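Local coordinates for mannan endo-1,4-beta-mannosidase (Mytilus edulis, PDB 2C0H), which hydrolyses internal beta-1,4-mannosidic linkages in the backbone of mannans, galactomannans and glucomannans, cutting mannohexaose but leaving mannobiose and mannotriose intact, at residues A[18-23]-A[318-323]; A[140-145]-A[210-215]. The protein carries 3 engineered substitutions. All blocks are in the same frame, centred on the assembly; numbering follows the deposited sequence.

Contact 1. Residues A[18-23]-A[318-323]; sequences HIFLSG and SGAWTW
Leu21 and Gly23 pair in parallel with Gly319 and Trp321, held by four backbone hydrogen bonds running from Ser318 to Thr322. The first rung runs from Leu21 N to Ser318 O at 3.0 Å, nearly straight at the hydrogen. Ala320 N then gives to Leu21 O at 2.8 Å, almost head-on to the carbonyl, Gly23 N to Ala320 O, and Thr322 N to Gly23 O, so the bonds switch from strand to strand as parallel pairing requires. Phe20, in the break between the two strand pieces, lays its ring across the neighbouring strand: CG is anti to the backbone N (chi1 -179°), which puts one ring face over Gly319, whose CA sits 3.8 Å from the ring centroid in a CH-pi contact. The far end of the same ring reaches Ala320, with CZ 4.0 Å from CB. Leu21 and Trp321 share one face of the sheet, side by side and pointing the same way, Leu21 CD1 lying 4.1 Å from Trp321 CZ2. The indole turns its edge to the backbone of Gly23, bringing CD1 within 3.7 Å of Gly23 N. Before the ladder starts, one water joins His18 NE2, Ile19 O and Ser318 OG, donating to the last two.

Farther out, Trp321 NE1 donates to Ser61 OG, Gln333 holds Thr322 OG1, and Tyr313 meets the Phe20 ring edge-to-face. The ladder joins the first and last parallel strands of a TIM barrel, the closing seam of this family 5 glycoside hydrolase, and leads to Trp323, which probably binds substrate.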
# COMPACT_ATOMS: atom_id res chain seq x y z
N HIS A 18 0.98 -16.70 13.46
CA HIS A 18 1.91 -15.62 13.05
C HIS A 18 2.41 -15.88 11.62
O HIS A 18 2.88 -16.98 11.31
CB HIS A 18 3.07 -15.54 14.06
CG HIS A 18 4.02 -14.40 13.84
ND1 HIS A 18 5.30 -14.40 14.34
CD2 HIS A 18 3.87 -13.21 13.21
CE1 HIS A 18 5.90 -13.27 14.02
NE2 HIS A 18 5.05 -12.53 13.33
N ILE A 19 2.26 -14.87 10.76
CA ILE A 19 2.74 -14.94 9.35
C ILE A 19 3.60 -13.72 9.00
O ILE A 19 3.63 -12.72 9.71
CB ILE A 19 1.58 -15.12 8.34
CG1 ILE A 19 0.65 -13.89 8.31
CG2 ILE A 19 0.83 -16.44 8.61
CD1 ILE A 19 1.11 -12.80 7.34
N PHE A 20 4.30 -13.82 7.87
CA PHE A 20 5.07 -12.74 7.31
C PHE A 20 4.69 -12.65 5.84
O PHE A 20 4.66 -13.69 5.16
CB PHE A 20 6.56 -13.08 7.42
CG PHE A 20 7.48 -12.02 6.88
CD1 PHE A 20 7.92 -10.95 7.67
CD2 PHE A 20 7.96 -12.12 5.58
CE1 PHE A 20 8.81 -9.98 7.17
CE2 PHE A 20 8.84 -11.15 5.07
CZ PHE A 20 9.26 -10.09 5.85
N LEU A 21 4.40 -11.43 5.35
CA LEU A 21 4.07 -11.20 3.95
C LEU A 21 5.33 -11.02 3.10
O LEU A 21 6.06 -10.09 3.30
CB LEU A 21 3.17 -9.98 3.80
CG LEU A 21 1.81 -10.09 4.48
CD1 LEU A 21 1.06 -8.77 4.42
CD2 LEU A 21 0.99 -11.20 3.87
N SER A 22 5.54 -11.92 2.16
CA SER A 22 6.74 -11.88 1.32
C SER A 22 6.31 -11.87 -0.14
O SER A 22 5.57 -12.74 -0.57
CB SER A 22 7.53 -13.15 1.56
OG SER A 22 8.67 -13.21 0.71
N GLY A 23 6.79 -10.92 -0.93
CA GLY A 23 6.40 -10.91 -2.33
C GLY A 23 6.89 -9.71 -3.08
O GLY A 23 7.99 -9.23 -2.83
N SER A 318 6.85 -6.96 9.38
CA SER A 318 5.81 -7.96 9.11
C SER A 318 5.63 -8.30 7.63
O SER A 318 4.81 -9.16 7.25
CB SER A 318 4.47 -7.53 9.71
OG SER A 318 4.50 -7.59 11.13
N GLY A 319 6.44 -7.68 6.78
CA GLY A 319 6.39 -7.99 5.38
C GLY A 319 7.47 -7.27 4.61
O GLY A 319 8.10 -6.34 5.12
N ALA A 320 7.69 -7.76 3.39
CA ALA A 320 8.66 -7.16 2.48
C ALA A 320 8.21 -7.43 1.03
O ALA A 320 8.03 -8.57 0.63
CB ALA A 320 10.03 -7.75 2.75
N TRP A 321 7.96 -6.35 0.29
CA TRP A 321 7.57 -6.41 -1.11
C TRP A 321 8.59 -5.66 -1.97
O TRP A 321 8.82 -4.49 -1.78
CB TRP A 321 6.21 -5.77 -1.32
CG TRP A 321 5.09 -6.43 -0.59
CD1 TRP A 321 4.94 -7.76 -0.34
CD2 TRP A 321 3.93 -5.79 -0.06
NE1 TRP A 321 3.75 -7.99 0.32
CE2 TRP A 321 3.12 -6.79 0.51
CE3 TRP A 321 3.50 -4.46 -0.02
CZ2 TRP A 321 1.89 -6.50 1.13
CZ3 TRP A 321 2.27 -4.18 0.60
CH2 TRP A 321 1.51 -5.19 1.17
N THR A 322 9.24 -6.36 -2.90
CA THR A 322 10.19 -5.72 -3.77
C THR A 322 9.51 -4.88 -4.85
O THR A 322 8.37 -5.11 -5.20
CB THR A 322 11.05 -6.75 -4.48
OG1 THR A 322 10.22 -7.70 -5.14
CG2 THR A 322 12.00 -7.43 -3.51
N TRP A 323 10.26 -3.93 -5.38
CA TRP A 323 9.81 -3.12 -6.49
C TRP A 323 10.67 -3.46 -7.71
O TRP A 323 11.90 -3.25 -7.62
CB TRP A 323 10.00 -1.64 -6.17
CG TRP A 323 9.59 -0.78 -7.31
CD1 TRP A 323 10.39 -0.31 -8.32
CD2 TRP A 323 8.27 -0.35 -7.59
NE1 TRP A 323 9.62 0.43 -9.20
CE2 TRP A 323 8.31 0.40 -8.78
CE3 TRP A 323 7.03 -0.54 -6.96
CZ2 TRP A 323 7.17 0.98 -9.34
CZ3 TRP A 323 5.91 0.05 -7.51
CH2 TRP A 323 5.98 0.78 -8.69
O HOH W 1 3.94 -10.42 11.46

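Contact 2. Residues A[140-145]-A[210-215]; sequences HALKPM and AAIKEV
Leu142 meets Ile212 about at a right angle. Its CG is anti to the backbone N (chi1 -177°), which carries the branched end across the gap, and CD2 comes 3.9 Å from Ile212 CG1. The same methyl lies 4.3 Å from Ala211 CB, a looser touch on the residue before it. Behind this apolar pair, Ile212 also rests on Trp158 and Ile160 of the strand 155-162, so it fills the angle between helix 131-149 and the barrel strand.

Lys143 comes next, and its whole length is used. Extended beyond CG, the chain slants across the other helix: CG passes 4.0 Å from Val215 CG1, and CE passes 4.1 Å from Ala211 CB. At its end, NZ forms a salt bridge with Glu214 OE2 at 2.6 Å, arriving from above the carboxylate plane, 69° out of it. Glu214 is exposed, so this charge pair lies at the surface, over the buried Leu142 and Ile212. With an alanine at Lys143 the Glu214 carboxylate would probably be left without its cationic mate, and the cover that the CG-to-CE chain gives Val215 CG1 and Ala211 CB would probably be lost. The Lys143 carbonyl adds a last touch, its O 3.9 Å from Val215 CG2.

The short helix segments point broadly the same way, their axes 9.0 Å apart at closest approach and crossing at -37°. Apolar below and ionic at the surface, the contact is the lateral packing of consecutive outer helices around the strands of a TIM barrel.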
# COMPACT_ATOMS: atom_id res chain seq x y z
N HIS A 140 -20.34 5.51 -4.39
CA HIS A 140 -20.63 4.94 -5.69
C HIS A 140 -19.60 3.95 -6.24
O HIS A 140 -19.88 3.24 -7.20
CB HIS A 140 -20.87 6.06 -6.71
CG HIS A 140 -22.08 6.89 -6.40
ND1 HIS A 140 -23.35 6.35 -6.38
CD2 HIS A 140 -22.21 8.19 -6.09
CE1 HIS A 140 -24.21 7.30 -6.06
NE2 HIS A 140 -23.55 8.42 -5.87
N ALA A 141 -18.42 3.91 -5.64
CA ALA A 141 -17.33 3.04 -6.12
C ALA A 141 -16.67 2.22 -5.01
O ALA A 141 -16.62 1.00 -5.10
CB ALA A 141 -16.29 3.86 -6.87
N LEU A 142 -16.16 2.88 -3.98
CA LEU A 142 -15.35 2.18 -2.98
C LEU A 142 -16.18 1.18 -2.16
O LEU A 142 -15.82 0.02 -2.04
CB LEU A 142 -14.62 3.16 -2.07
CG LEU A 142 -13.67 2.56 -1.03
CD1 LEU A 142 -12.69 1.57 -1.70
CD2 LEU A 142 -12.95 3.64 -0.28
N LYS A 143 -17.31 1.61 -1.62
CA LYS A 143 -18.14 0.69 -0.84
C LYS A 143 -18.64 -0.52 -1.66
O LYS A 143 -18.51 -1.66 -1.21
CB LYS A 143 -19.27 1.43 -0.11
CG LYS A 143 -18.79 2.19 1.08
CD LYS A 143 -19.95 2.77 1.89
CE LYS A 143 -19.46 3.38 3.16
NZ LYS A 143 -20.59 4.02 3.93
N PRO A 144 -19.22 -0.30 -2.86
CA PRO A 144 -19.62 -1.42 -3.72
C PRO A 144 -18.51 -2.43 -3.99
O PRO A 144 -18.74 -3.63 -3.93
CB PRO A 144 -20.07 -0.71 -5.01
CG PRO A 144 -20.54 0.61 -4.54
CD PRO A 144 -19.64 1.00 -3.42
N MET A 145 -17.30 -1.93 -4.25
CA MET A 145 -16.16 -2.77 -4.54
C MET A 145 -15.75 -3.60 -3.32
O MET A 145 -15.59 -4.82 -3.41
CB MET A 145 -15.01 -1.90 -5.02
CG MET A 145 -13.87 -2.62 -5.62
SD MET A 145 -12.92 -1.41 -6.60
CE MET A 145 -12.66 -0.10 -5.41
N ALA A 210 -12.28 4.54 6.86
CA ALA A 210 -13.56 4.34 7.55
C ALA A 210 -14.61 3.67 6.64
O ALA A 210 -15.35 2.79 7.09
CB ALA A 210 -14.06 5.66 8.10
N ALA A 211 -14.65 4.07 5.37
CA ALA A 211 -15.59 3.52 4.41
C ALA A 211 -15.40 2.02 4.18
O ALA A 211 -16.35 1.26 4.18
CB ALA A 211 -15.48 4.29 3.11
N ILE A 212 -14.17 1.59 3.99
CA ILE A 212 -13.87 0.19 3.75
C ILE A 212 -14.27 -0.62 4.97
O ILE A 212 -14.88 -1.67 4.83
CB ILE A 212 -12.36 -0.01 3.45
CG1 ILE A 212 -12.02 0.67 2.12
CG2 ILE A 212 -12.02 -1.51 3.44
CD1 ILE A 212 -10.55 0.86 1.89
N LYS A 213 -13.97 -0.11 6.15
CA LYS A 213 -14.25 -0.85 7.38
C LYS A 213 -15.72 -0.83 7.75
O LYS A 213 -16.16 -1.63 8.56
CB LYS A 213 -13.40 -0.32 8.54
CG LYS A 213 -11.93 -0.65 8.39
CD LYS A 213 -11.13 -0.02 9.50
CE LYS A 213 -9.73 -0.57 9.57
NZ LYS A 213 -9.09 -0.19 10.87
N GLU A 214 -16.50 0.07 7.15
CA GLU A 214 -17.95 0.06 7.35
C GLU A 214 -18.63 -1.14 6.67
O GLU A 214 -19.57 -1.71 7.23
CB GLU A 214 -18.57 1.36 6.85
CG GLU A 214 -20.02 1.56 7.23
CD GLU A 214 -20.52 2.97 6.95
OE1 GLU A 214 -21.70 3.25 7.27
OE2 GLU A 214 -19.73 3.80 6.42
N VAL A 215 -18.16 -1.50 5.48
CA VAL A 215 -18.74 -2.61 4.71
C VAL A 215 -17.96 -3.93 4.86
O VAL A 215 -18.52 -5.00 4.62
CB VAL A 215 -18.90 -2.26 3.21
CG1 VAL A 215 -19.85 -1.08 3.05
CG2 VAL A 215 -17.56 -1.97 2.54

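From the N terminus, the chain makes a small antiparallel hairpin with 5-8 and 11-14, then enters the strand 17-25, where contact 1 begins. The chain then winds through the alternating strands and helices of the barrel before 318-323 returns beside 18-23, closing a loop of nearly 300 residues. Contact 2 falls wholly within that loop: 140-145 and 210-215 close a much shorter one, which includes the strand 155-162, so the two nest without crossing. Contact 1 seals the inner strand ring, whereas contact 2 ties two helices of the outer layer. Their centres lie about 25 Å apart, and they do not touch.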